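Local atomic coordinates of BIFUNCTIONAL PROTEIN Proline utilization A (PutA) (Corynebacterium freiburgense, PDB entry 5UX5), a protein that catalyses the two-step oxidation of proline to glutamate, joining an FAD-dependent proline dehydrogenase to an NAD-dependent aldehyde dehydrogenase in one chain. Residues 184-189 and 227-232; 261-266 and 294-299; 719-724 and 761-766; 696-701 and 726-731. One frame throughout, in Å; residues are numbered along the deposited sequence.

Contact 1. Residues 184-189 and 227-232. With FAD (flavin-adenine dinucleotide), chain E.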
# COMPACT_ATOMS: atom_id res chain seq x y z
N ASP A 184 40.53 0.42 -0.83
CA ASP A 184 40.60 1.36 0.29
C ASP A 184 39.25 1.69 0.89
O ASP A 184 39.21 2.22 2.00
CB ASP A 184 41.19 2.71 -0.14
CG ASP A 184 42.52 2.61 -0.85
OD1 ASP A 184 43.35 1.75 -0.50
OD2 ASP A 184 42.72 3.44 -1.77
N TYR A 185 38.17 1.46 0.17
CA TYR A 185 36.91 2.13 0.50
C TYR A 185 35.77 1.32 -0.06
O TYR A 185 35.67 1.15 -1.28
CB TYR A 185 36.95 3.53 -0.09
CG TYR A 185 35.85 4.49 0.27
CD1 TYR A 185 34.50 4.13 0.20
CD2 TYR A 185 36.16 5.80 0.59
CE1 TYR A 185 33.49 5.05 0.50
CE2 TYR A 185 35.17 6.72 0.86
CZ TYR A 185 33.84 6.35 0.82
OH TYR A 185 32.86 7.28 1.11
N VAL A 186 34.91 0.81 0.81
CA VAL A 186 33.68 0.15 0.39
C VAL A 186 32.51 0.91 0.99
O VAL A 186 32.61 1.48 2.08
CB VAL A 186 33.63 -1.34 0.78
CG1 VAL A 186 34.78 -2.10 0.14
CG2 VAL A 186 33.64 -1.51 2.30
N SER A 187 31.39 0.90 0.30
CA SER A 187 30.20 1.50 0.87
C SER A 187 29.04 0.55 0.64
O SER A 187 29.01 -0.16 -0.37
CB SER A 187 29.93 2.95 0.33
OG SER A 187 29.99 3.07 -1.08
N ILE A 188 28.14 0.48 1.62
CA ILE A 188 27.04 -0.47 1.64
C ILE A 188 25.86 0.18 2.37
O ILE A 188 26.03 1.13 3.15
CB ILE A 188 27.49 -1.79 2.33
CG1 ILE A 188 26.45 -2.91 2.14
CG2 ILE A 188 27.84 -1.56 3.80
CD1 ILE A 188 26.85 -4.22 2.73
N LYS A 189 24.64 -0.34 2.12
CA LYS A 189 23.41 0.18 2.73
C LYS A 189 22.83 -0.83 3.72
O LYS A 189 22.83 -2.03 3.47
CB LYS A 189 22.31 0.45 1.69
CG LYS A 189 22.63 1.46 0.65
CD LYS A 189 21.39 1.93 -0.06
CE LYS A 189 20.89 1.02 -1.16
NZ LYS A 189 19.86 1.80 -1.97
N PRO A 227 41.17 0.26 6.07
CA PRO A 227 40.30 0.71 4.98
C PRO A 227 39.00 1.29 5.54
O PRO A 227 38.67 1.12 6.71
CB PRO A 227 40.07 -0.56 4.17
CG PRO A 227 40.35 -1.70 5.14
CD PRO A 227 41.34 -1.20 6.12
N PHE A 228 38.24 1.93 4.65
CA PHE A 228 37.11 2.80 4.98
C PHE A 228 35.78 2.16 4.59
O PHE A 228 35.60 1.74 3.43
CB PHE A 228 37.26 4.13 4.26
CG PHE A 228 36.31 5.19 4.70
CD1 PHE A 228 36.61 6.02 5.78
CD2 PHE A 228 35.12 5.39 4.01
CE1 PHE A 228 35.73 7.00 6.17
CE2 PHE A 228 34.23 6.37 4.40
CZ PHE A 228 34.54 7.19 5.47
N ILE A 229 34.84 2.12 5.54
CA ILE A 229 33.48 1.62 5.33
C ILE A 229 32.51 2.79 5.42
O ILE A 229 32.50 3.52 6.42
CB ILE A 229 33.12 0.53 6.36
CG1 ILE A 229 34.01 -0.70 6.17
CG2 ILE A 229 31.64 0.18 6.29
CD1 ILE A 229 34.04 -1.59 7.37
N ASN A 230 31.69 2.95 4.39
CA ASN A 230 30.68 3.99 4.37
C ASN A 230 29.29 3.37 4.36
O ASN A 230 29.04 2.40 3.64
CB ASN A 230 30.84 4.93 3.18
CG ASN A 230 29.87 6.07 3.25
OD1 ASN A 230 30.13 7.10 3.87
ND2 ASN A 230 28.72 5.88 2.63
N LEU A 231 28.42 3.91 5.20
CA LEU A 231 27.02 3.49 5.23
C LEU A 231 26.24 4.44 4.33
O LEU A 231 26.14 5.64 4.60
CB LEU A 231 26.48 3.49 6.67
CG LEU A 231 26.98 2.46 7.67
CD1 LEU A 231 26.38 2.65 9.04
CD2 LEU A 231 26.67 1.06 7.19
N ASP A 232 25.70 3.89 3.24
CA ASP A 232 24.91 4.69 2.31
C ASP A 232 23.48 4.85 2.82
O ASP A 232 23.01 4.11 3.71
CB ASP A 232 24.88 4.06 0.91
CG ASP A 232 26.23 4.08 0.22
OD1 ASP A 232 27.11 4.86 0.65
OD2 ASP A 232 26.41 3.33 -0.76
PA FAD E . 22.84 19.02 -9.36
O1A FAD E . 22.17 19.24 -10.76
O2A FAD E . 23.42 20.16 -8.66
O5B FAD E . 22.01 18.47 -8.26
C5B FAD E . 20.92 17.62 -8.57
C4B FAD E . 20.20 17.28 -7.28
O4B FAD E . 19.33 18.31 -6.90
C3B FAD E . 19.35 16.05 -7.38
O3B FAD E . 20.01 14.85 -7.26
C2B FAD E . 18.36 16.27 -6.29
O2B FAD E . 18.80 15.73 -5.09
C1B FAD E . 18.19 17.76 -6.28
N9A FAD E . 16.99 18.20 -6.97
C8A FAD E . 16.84 18.37 -8.34
N7A FAD E . 15.58 18.76 -8.61
C5A FAD E . 14.84 18.89 -7.44
C6A FAD E . 13.52 19.28 -7.13
N6A FAD E . 12.53 19.65 -8.14
N1A FAD E . 13.13 19.29 -5.85
C2A FAD E . 14.00 18.93 -4.85
N3A FAD E . 15.29 18.55 -5.12
C4A FAD E . 15.74 18.52 -6.38
N1 FAD E . 22.72 9.87 -3.51
C2 FAD E . 22.07 9.31 -2.34
O2 FAD E . 20.74 9.58 -2.14
N3 FAD E . 22.79 8.46 -1.49
C4 FAD E . 24.14 8.17 -1.71
O4 FAD E . 24.83 7.34 -0.84
C4X FAD E . 24.87 8.87 -2.82
N5 FAD E . 26.24 8.76 -2.99
C5X FAD E . 26.90 9.47 -4.00
C6 FAD E . 28.29 9.37 -4.19
C7 FAD E . 28.90 10.08 -5.21
C7M FAD E . 30.38 9.98 -5.44
C8 FAD E . 28.18 10.90 -6.03
C8M FAD E . 28.84 11.66 -7.13
C9 FAD E . 26.80 11.01 -5.86
C9A FAD E . 26.17 10.30 -4.85
N10 FAD E . 24.77 10.45 -4.70
C10 FAD E . 24.09 9.74 -3.68
C1' FAD E . 24.01 11.30 -5.64
C2' FAD E . 23.68 12.69 -5.20
O2' FAD E . 22.77 12.63 -4.16
C3' FAD E . 23.14 13.45 -6.42
O3' FAD E . 21.96 12.84 -6.81
C4' FAD E . 24.03 13.55 -7.67
O4' FAD E . 25.38 13.46 -7.38
C5' FAD E . 23.71 14.77 -8.56
O5' FAD E . 23.58 16.02 -7.89
P FAD E . 24.60 17.26 -8.07
O1P FAD E . 25.16 17.95 -6.76
O2P FAD E . 25.61 16.59 -9.08
O3P FAD E . 24.06 18.17 -9.30
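Tyr185 and Phe228 project from the same side of two parallel neighbouring strands, 185-189 and 228-232, and lie side by side. In Tyr185, CG is anti to the backbone N (chi1 -172°), which carries the ring over to the other strand. Its CB stays 4.2 Å from Phe228 O. At the ring the approach tightens: one face receives Phe228 CD2 over its centre, with Tyr185 CE2 and Phe228 CD2 3.4 Å apart. The two rings lie oblique to one another, their planes 42° apart. On the flank toward the next residue pair, Tyr185 CE1 lies 3.8 Å from Asn230 CB. The tip, Tyr185 OH, is 3.7 Å from Phe228 CE2, but its polar needs are met beyond the pair, by hydrogen bonds with Arg296 and Glu376. These strands are consecutive members of the parallel beta-alpha (TIM) barrel of the proline dehydrogenase domain, and five backbone hydrogen bonds join them, such as Val186 N to Phe228 O at 2.9 Å. Alternation of side chains sends Val186, Ile188, Ile229 and Leu231 to the surrounding helices, where Ile229 packs on helices 164-178 and 202-221. Tyr185, Ser187, Asn230 and Asp232 turn to the interior. There Ser187 CB meets Asp232 OD1 at 3.4 Å, while Ser187 OG is hydrogen-bonded to Asn153. Asn230 ND2 makes a weak, bent bond to Asp232 OD1, part of a carboxylate of the flavin pocket; Asp232 OD1 stands 3.7 Å from FAD O4.

Contact 2. Residues 261-266 and 294-299. With FAD (flavin-adenine dinucleotide), chain E.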
# COMPACT_ATOMS: atom_id res chain seq x y z
N GLY A 261 32.41 6.16 7.94
CA GLY A 261 31.65 7.24 7.35
C GLY A 261 30.18 6.91 7.16
O GLY A 261 29.76 5.76 7.21
N ILE A 262 29.41 7.96 6.91
CA ILE A 262 27.97 7.88 6.74
C ILE A 262 27.56 9.02 5.82
O ILE A 262 28.19 10.08 5.81
CB ILE A 262 27.23 7.95 8.09
CG1 ILE A 262 25.71 7.84 7.89
CG2 ILE A 262 27.52 9.24 8.81
CD1 ILE A 262 24.97 7.80 9.19
N VAL A 263 26.47 8.80 5.06
CA VAL A 263 25.95 9.76 4.08
C VAL A 263 24.83 10.58 4.71
O VAL A 263 24.00 10.06 5.46
CB VAL A 263 25.42 9.02 2.83
CG1 VAL A 263 24.63 9.95 1.97
CG2 VAL A 263 26.55 8.46 2.01
N LEU A 264 24.81 11.88 4.43
CA LEU A 264 23.62 12.69 4.65
C LEU A 264 23.14 13.26 3.31
O LEU A 264 23.95 13.73 2.51
CB LEU A 264 23.86 13.83 5.65
CG LEU A 264 24.03 13.34 7.08
CD1 LEU A 264 24.20 14.51 8.10
CD2 LEU A 264 22.88 12.42 7.46
N GLN A 265 21.84 13.17 3.07
CA GLN A 265 21.23 13.72 1.87
C GLN A 265 20.75 15.14 2.18
O GLN A 265 19.81 15.32 2.96
CB GLN A 265 20.08 12.86 1.38
CG GLN A 265 20.29 11.40 1.60
CD GLN A 265 19.09 10.55 1.22
OE1 GLN A 265 18.21 10.30 2.06
NE2 GLN A 265 19.10 10.01 0.01
N ALA A 266 21.38 16.14 1.55
CA ALA A 266 21.02 17.53 1.79
C ALA A 266 19.61 17.89 1.34
O ALA A 266 19.08 18.90 1.82
CB ALA A 266 21.99 18.47 1.07
N LYS A 294 33.45 10.52 9.23
CA LYS A 294 33.38 11.23 7.96
C LYS A 294 31.95 11.23 7.46
O LYS A 294 31.30 10.19 7.46
CB LYS A 294 34.27 10.62 6.87
CG LYS A 294 34.21 11.36 5.55
CD LYS A 294 35.16 10.77 4.52
CE LYS A 294 35.05 11.45 3.16
NZ LYS A 294 35.68 10.68 2.07
N ILE A 295 31.47 12.39 7.05
CA ILE A 295 30.15 12.52 6.45
C ILE A 295 30.33 12.75 4.97
O ILE A 295 31.12 13.61 4.56
CB ILE A 295 29.36 13.63 7.15
CG1 ILE A 295 29.04 13.10 8.56
CG2 ILE A 295 28.09 13.98 6.38
CD1 ILE A 295 28.56 14.06 9.53
N ARG A 296 29.69 11.92 4.16
CA ARG A 296 29.60 12.18 2.73
C ARG A 296 28.34 13.00 2.50
O ARG A 296 27.22 12.54 2.78
CB ARG A 296 29.55 10.88 1.92
CG ARG A 296 29.54 11.15 0.42
CD ARG A 296 29.03 10.00 -0.42
NE ARG A 296 29.86 8.82 -0.30
CZ ARG A 296 29.43 7.60 -0.58
NH1 ARG A 296 28.18 7.45 -0.98
NH2 ARG A 296 30.23 6.56 -0.44
N LEU A 297 28.51 14.23 2.02
CA LEU A 297 27.39 15.10 1.70
C LEU A 297 26.95 14.84 0.27
O LEU A 297 27.74 15.04 -0.65
CB LEU A 297 27.81 16.56 1.84
CG LEU A 297 27.69 17.14 3.22
CD1 LEU A 297 27.68 18.64 3.08
CD2 LEU A 297 26.45 16.62 3.84
N VAL A 298 25.69 14.42 0.10
CA VAL A 298 25.08 14.25 -1.22
C VAL A 298 23.83 15.11 -1.26
O VAL A 298 23.31 15.54 -0.23
CB VAL A 298 24.75 12.78 -1.55
CG1 VAL A 298 25.96 11.84 -1.31
CG2 VAL A 298 23.54 12.32 -0.76
N LYS A 299 23.35 15.39 -2.47
CA LYS A 299 22.09 16.14 -2.52
C LYS A 299 20.89 15.22 -2.35
O LYS A 299 19.94 15.57 -1.65
CB LYS A 299 22.01 17.00 -3.80
CG LYS A 299 22.84 18.30 -3.66
CD LYS A 299 23.03 19.10 -4.96
CE LYS A 299 24.10 20.21 -4.76
NZ LYS A 299 24.37 21.13 -5.93
PA FAD E . 22.84 19.02 -9.36
O1A FAD E . 22.17 19.24 -10.76
O2A FAD E . 23.42 20.16 -8.66
O5B FAD E . 22.01 18.47 -8.26
C5B FAD E . 20.92 17.62 -8.57
C4B FAD E . 20.20 17.28 -7.28
O4B FAD E . 19.33 18.31 -6.90
C3B FAD E . 19.35 16.05 -7.38
O3B FAD E . 20.01 14.85 -7.26
C2B FAD E . 18.36 16.27 -6.29
O2B FAD E . 18.80 15.73 -5.09
C1B FAD E . 18.19 17.76 -6.28
N9A FAD E . 16.99 18.20 -6.97
C8A FAD E . 16.84 18.37 -8.34
N7A FAD E . 15.58 18.76 -8.61
C5A FAD E . 14.84 18.89 -7.44
C6A FAD E . 13.52 19.28 -7.13
N6A FAD E . 12.53 19.65 -8.14
N1A FAD E . 13.13 19.29 -5.85
C2A FAD E . 14.00 18.93 -4.85
N3A FAD E . 15.29 18.55 -5.12
C4A FAD E . 15.74 18.52 -6.38
N1 FAD E . 22.72 9.87 -3.51
C2 FAD E . 22.07 9.31 -2.34
O2 FAD E . 20.74 9.58 -2.14
N3 FAD E . 22.79 8.46 -1.49
C4 FAD E . 24.14 8.17 -1.71
O4 FAD E . 24.83 7.34 -0.84
C4X FAD E . 24.87 8.87 -2.82
N5 FAD E . 26.24 8.76 -2.99
C5X FAD E . 26.90 9.47 -4.00
C6 FAD E . 28.29 9.37 -4.19
C7 FAD E . 28.90 10.08 -5.21
C7M FAD E . 30.38 9.98 -5.44
C8 FAD E . 28.18 10.90 -6.03
C8M FAD E . 28.84 11.66 -7.13
C9 FAD E . 26.80 11.01 -5.86
C9A FAD E . 26.17 10.30 -4.85
N10 FAD E . 24.77 10.45 -4.70
C10 FAD E . 24.09 9.74 -3.68
C1' FAD E . 24.01 11.30 -5.64
C2' FAD E . 23.68 12.69 -5.20
O2' FAD E . 22.77 12.63 -4.16
C3' FAD E . 23.14 13.45 -6.42
O3' FAD E . 21.96 12.84 -6.81
C4' FAD E . 24.03 13.55 -7.67
O4' FAD E . 25.38 13.46 -7.38
C5' FAD E . 23.71 14.77 -8.56
O5' FAD E . 23.58 16.02 -7.89
P FAD E . 24.60 17.26 -8.07
O1P FAD E . 25.16 17.95 -6.76
O2P FAD E . 25.61 16.59 -9.08
O3P FAD E . 24.06 18.17 -9.30
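Strands 261-265 and 294-298 run parallel, their axes 29° apart, and five backbone hydrogen bonds join the segments, the last from Ala266 N, just past the strand, to Val298 O at 2.7 Å. On the helix-facing side, Ile262 CG2 packs beside Ile295 CG1 and Leu264 sets its CG against Ile295 CG2; helix 271-287 closes over Leu264 and Ile295. The other side serves the flavin. Arg296, bent at chi3 (-63°), passes the methyl Val263 CG2, 3.6 Å from Arg296 NH1, and NH1 then makes a weak hydrogen bond to FAD N5 at 3.1 Å. A salt bridge from Arg296 NE to Glu376 helps fix the guanidinium. Val298 brings CG1 over one face of the isoalloxazine, 3.5 Å from FAD C4X, and turns CG2 to Val263 CG1. Beside Val298, the extended Gln265 gives NE2 to FAD O2 at 2.7 Å. Lys299 stretches along the dinucleotide to place NZ 3.0 Å from FAD O2A, with Asp327 as its salt-bridge partner. Flavin ring and phosphates are thus gripped at the C-terminal ends of adjacent strands in a beta-alpha-beta unit, the usual location of the active site in a TIM barrel.

Contact 3. Residues 719-724 and 761-766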
# COMPACT_ATOMS: atom_id res chain seq x y z
N GLY A 719 0.34 -10.85 4.03
CA GLY A 719 -0.14 -9.89 5.00
C GLY A 719 -1.27 -10.47 5.82
O GLY A 719 -2.11 -11.21 5.31
N HIS A 720 -1.27 -10.19 7.12
CA HIS A 720 -2.25 -10.77 8.04
C HIS A 720 -2.33 -12.28 7.86
O HIS A 720 -3.40 -12.88 7.94
CB HIS A 720 -3.63 -10.11 7.88
CG HIS A 720 -4.52 -10.21 9.08
ND1 HIS A 720 -4.12 -10.79 10.27
CD2 HIS A 720 -5.80 -9.79 9.29
CE1 HIS A 720 -5.11 -10.75 11.14
NE2 HIS A 720 -6.14 -10.14 10.57
N ALA A 721 -1.17 -12.89 7.59
CA ALA A 721 -1.01 -14.34 7.44
C ALA A 721 -1.92 -14.93 6.37
O ALA A 721 -2.31 -16.10 6.46
CB ALA A 721 -1.23 -15.05 8.78
N GLY A 722 -2.26 -14.16 5.35
CA GLY A 722 -3.19 -14.59 4.31
C GLY A 722 -4.66 -14.57 4.70
O GLY A 722 -5.48 -15.15 3.97
N GLN A 723 -5.02 -13.93 5.82
CA GLN A 723 -6.38 -14.00 6.36
C GLN A 723 -7.22 -12.84 5.82
O GLN A 723 -7.83 -12.07 6.57
CB GLN A 723 -6.35 -14.00 7.89
CG GLN A 723 -5.52 -15.14 8.55
CD GLN A 723 -5.47 -15.04 10.07
OE1 GLN A 723 -6.09 -15.82 10.79
NE2 GLN A 723 -4.71 -14.08 10.56
N LYS A 724 -7.27 -12.74 4.50
CA LYS A 724 -7.95 -11.65 3.85
C LYS A 724 -8.80 -12.19 2.72
O LYS A 724 -8.36 -13.05 1.96
CB LYS A 724 -6.95 -10.60 3.32
CG LYS A 724 -6.30 -9.74 4.41
CD LYS A 724 -5.25 -8.86 3.79
CE LYS A 724 -4.58 -7.92 4.77
NZ LYS A 724 -3.30 -7.44 4.15
N THR A 761 7.59 -8.70 14.44
CA THR A 761 6.74 -9.52 13.57
C THR A 761 6.46 -8.82 12.25
O THR A 761 5.98 -7.67 12.22
CB THR A 761 5.40 -9.83 14.26
OG1 THR A 761 5.60 -10.55 15.48
CG2 THR A 761 4.55 -10.68 13.37
N THR A 762 6.71 -9.54 11.16
CA THR A 762 6.31 -9.11 9.83
C THR A 762 5.29 -10.03 9.19
O THR A 762 4.76 -9.69 8.12
CB THR A 762 7.55 -8.95 8.92
OG1 THR A 762 8.42 -10.08 9.07
CG2 THR A 762 8.32 -7.72 9.31
N MET A 763 5.01 -11.21 9.77
CA MET A 763 3.82 -12.00 9.46
C MET A 763 3.25 -12.52 10.77
O MET A 763 3.90 -13.33 11.44
CB MET A 763 4.06 -13.16 8.51
CG MET A 763 2.73 -13.81 8.14
SD MET A 763 2.77 -15.50 7.62
CE MET A 763 3.60 -15.32 6.10
N ASN A 764 2.04 -12.07 11.12
CA ASN A 764 1.43 -12.39 12.40
C ASN A 764 0.88 -13.82 12.42
O ASN A 764 0.99 -14.59 11.45
CB ASN A 764 0.35 -11.36 12.72
CG ASN A 764 -0.50 -10.97 11.51
OD1 ASN A 764 -0.14 -10.09 10.70
ND2 ASN A 764 -1.64 -11.63 11.38
N GLY A 765 0.28 -14.18 13.56
CA GLY A 765 -0.29 -15.50 13.74
C GLY A 765 -1.74 -15.55 13.28
O GLY A 765 -2.30 -14.59 12.77
N LEU A 766 -2.34 -16.73 13.44
CA LEU A 766 -3.72 -16.91 13.05
C LEU A 766 -4.65 -16.57 14.21
O LEU A 766 -4.23 -16.49 15.37
CB LEU A 766 -3.99 -18.33 12.57
CG LEU A 766 -3.10 -18.93 11.49
CD1 LEU A 766 -3.44 -20.41 11.42
CD2 LEU A 766 -3.23 -18.23 10.09
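A chi1 of -157° turns the His720 ring to the side of its carbonyl carbon; although CB leads away from 761-766, the ND1 edge still meets the Asn764 amide, which is sent across by a CG held between the Asn764 N and carbonyl carbon (chi1 41°). Asn764 ND2 donates to His720 ND1 at 2.8 Å. The donor lies at the imidazole edge, in the ring plane, although the amide itself is turned 50° from the ring; ND1 therefore acts as acceptor here. His720, Ala721 and Gly722 all have positive phi, curling the chain tightly just after helix 706-718 in the aldehyde dehydrogenase part of the protein, on the way to strand 728-734. This curl presents Ala721 to the loop 761-766: its CB meets Asn764 O at 3.5 Å and Leu766 CD2 at 4.0 Å, and Met763 CG rests 3.8 Å from Ala721 CA. Gln723, centre of an inverse gamma turn, stretches its chain obliquely across Leu766, with OE1 3.5 Å from Leu766 CA and hydrogen-bonded to Ile767 N. Its NE2 donates to His720 O at 3.2 Å, from above the carbonyl plane. Gln723 N reaches the same oxygen from the opposite face.

Contact 4. Residues 696-701 and 726-731. With SO4 (sulfate ion), chain G.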
# COMPACT_ATOMS: atom_id res chain seq x y z
N ASN A 696 -8.00 -15.41 -5.12
CA ASN A 696 -7.47 -14.34 -5.94
C ASN A 696 -6.07 -14.68 -6.43
O ASN A 696 -5.28 -15.28 -5.70
CB ASN A 696 -7.44 -13.06 -5.11
CG ASN A 696 -8.75 -12.82 -4.43
OD1 ASN A 696 -9.77 -12.65 -5.09
ND2 ASN A 696 -8.74 -12.83 -3.09
N ALA A 697 -5.77 -14.28 -7.66
CA ALA A 697 -4.52 -14.61 -8.31
C ALA A 697 -3.85 -13.34 -8.80
O ALA A 697 -4.52 -12.32 -9.02
CB ALA A 697 -4.74 -15.55 -9.50
N ILE A 698 -2.53 -13.41 -8.92
CA ILE A 698 -1.74 -12.39 -9.62
C ILE A 698 -1.03 -13.08 -10.77
O ILE A 698 -0.27 -14.03 -10.56
CB ILE A 698 -0.74 -11.68 -8.70
CG1 ILE A 698 -1.46 -10.82 -7.67
CG2 ILE A 698 0.32 -10.87 -9.48
CD1 ILE A 698 -0.46 -10.15 -6.74
N ILE A 699 -1.27 -12.59 -11.99
CA ILE A 699 -0.57 -13.09 -13.17
C ILE A 699 0.74 -12.33 -13.37
O ILE A 699 0.77 -11.09 -13.31
CB ILE A 699 -1.47 -12.98 -14.42
CG1 ILE A 699 -2.75 -13.80 -14.23
CG2 ILE A 699 -0.71 -13.41 -15.64
CD1 ILE A 699 -3.67 -13.74 -15.43
N VAL A 700 1.82 -13.07 -13.61
CA VAL A 700 3.15 -12.55 -13.85
C VAL A 700 3.61 -13.09 -15.19
O VAL A 700 3.83 -14.30 -15.34
CB VAL A 700 4.12 -12.94 -12.73
CG1 VAL A 700 5.54 -12.33 -12.97
CG2 VAL A 700 3.54 -12.56 -11.39
N THR A 701 3.80 -12.21 -16.15
CA THR A 701 4.25 -12.55 -17.49
C THR A 701 5.72 -12.19 -17.64
O THR A 701 6.23 -11.34 -16.92
CB THR A 701 3.42 -11.79 -18.54
OG1 THR A 701 3.91 -10.44 -18.66
CG2 THR A 701 1.96 -11.78 -18.14
N SER A 726 -9.18 -10.69 0.18
CA SER A 726 -8.46 -10.24 -1.00
C SER A 726 -7.09 -10.89 -1.18
O SER A 726 -6.42 -10.60 -2.18
CB SER A 726 -8.30 -8.74 -0.94
OG SER A 726 -7.74 -8.40 0.30
N ALA A 727 -6.66 -11.73 -0.26
CA ALA A 727 -5.29 -12.25 -0.26
C ALA A 727 -4.95 -12.90 -1.59
O ALA A 727 -5.82 -13.42 -2.29
CB ALA A 727 -5.12 -13.26 0.88
N ALA A 728 -3.67 -12.84 -1.96
CA ALA A 728 -3.18 -13.50 -3.16
C ALA A 728 -2.86 -14.94 -2.79
O ALA A 728 -1.86 -15.21 -2.13
CB ALA A 728 -1.97 -12.78 -3.73
N SER A 729 -3.71 -15.86 -3.20
CA SER A 729 -3.55 -17.27 -2.94
C SER A 729 -2.87 -17.97 -4.09
O SER A 729 -2.26 -19.03 -3.90
CB SER A 729 -4.94 -17.90 -2.73
OG SER A 729 -5.06 -18.57 -1.48
N LEU A 730 -2.90 -17.37 -5.25
CA LEU A 730 -2.35 -17.95 -6.45
C LEU A 730 -1.50 -16.89 -7.13
O LEU A 730 -1.88 -15.71 -7.19
CB LEU A 730 -3.48 -18.43 -7.36
CG LEU A 730 -4.49 -19.39 -6.71
CD1 LEU A 730 -5.79 -19.45 -7.49
CD2 LEU A 730 -3.94 -20.80 -6.59
N VAL A 731 -0.35 -17.31 -7.63
CA VAL A 731 0.42 -16.57 -8.62
C VAL A 731 0.52 -17.48 -9.85
O VAL A 731 0.89 -18.66 -9.75
CB VAL A 731 1.81 -16.14 -8.05
CG1 VAL A 731 2.63 -17.31 -7.60
CG2 VAL A 731 2.62 -15.27 -9.02
S SO4 G . -8.64 -5.21 1.48
O1 SO4 G . -7.42 -4.97 2.25
O2 SO4 G . -8.32 -4.83 0.11
O3 SO4 G . -9.80 -4.48 2.04
O4 SO4 G . -8.97 -6.63 1.56
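Asn696 and Ala727 are joined by a side-chain hydrogen bond, Asn696 ND2 to Ala727 O at 3.1 Å. Ala727 O sits in the plane of the Asn696 amide, while ND2 is tilted 25° from the carbonyl plane. With CG anti to the carbonyl carbon (chi1 -49°), the amide reaches along the chain before strand 728-731. ND2 also bonds Cys725 O, and OD1 accepts from Thr848 N, so both ends of this buried group are engaged. Asn696 O takes two backbone donors, Ser729 N at 3.0 Å and Leu730 N at 3.2 Å, so the one oxygen is shared by two successive N-H groups. Further along, Ile698 N is bonded to Leu730 O at 3.0 Å. Ala697 and Leu730 direct their CB atoms to the same side of the sheet, 3.8 Å apart. On the other side Val700 and Val731 are set obliquely, CG2 of Val700 3.7 Å from CG2 of Val731, and Ile698 CD1 reaches Ala728 CB; helix 706-718 packs over this apolar side, completing a beta-alpha-beta unit of the aldehyde dehydrogenase fold. Ser726 OG, immediately after Cys725, points to a sulfate ion, probably from the crystallisation liquor, in a hydrogen bond of doubtful length; Gly879 N and Ala880 N bind the same ion. Its place is consistent with the substrate-carboxylate pocket of related glutamate-semialdehyde dehydrogenases.

Contacts 1 and 2 are neighbours in one barrel, their centres 12 Å apart, joined where Gly261 pairs by backbone hydrogen bonds with Ile229 and Leu231; both line the FAD pocket. Contacts 3 and 4 belong to the aldehyde dehydrogenase part, with centres 17 Å apart. Their segments alternate along the chain, 719-724 leading directly toward 726-731, and Gly722 O touches Ala727 CB at 3.6 Å. The side chain of Gln723 is about 8 Å from the bound NAD and that of Ser729 about 10 Å. Neither contact 1 nor contact 2 touches contact 3 or 4; the nearest atoms of contacts 1 and 3 are about 17 Å apart, their centres 36 Å.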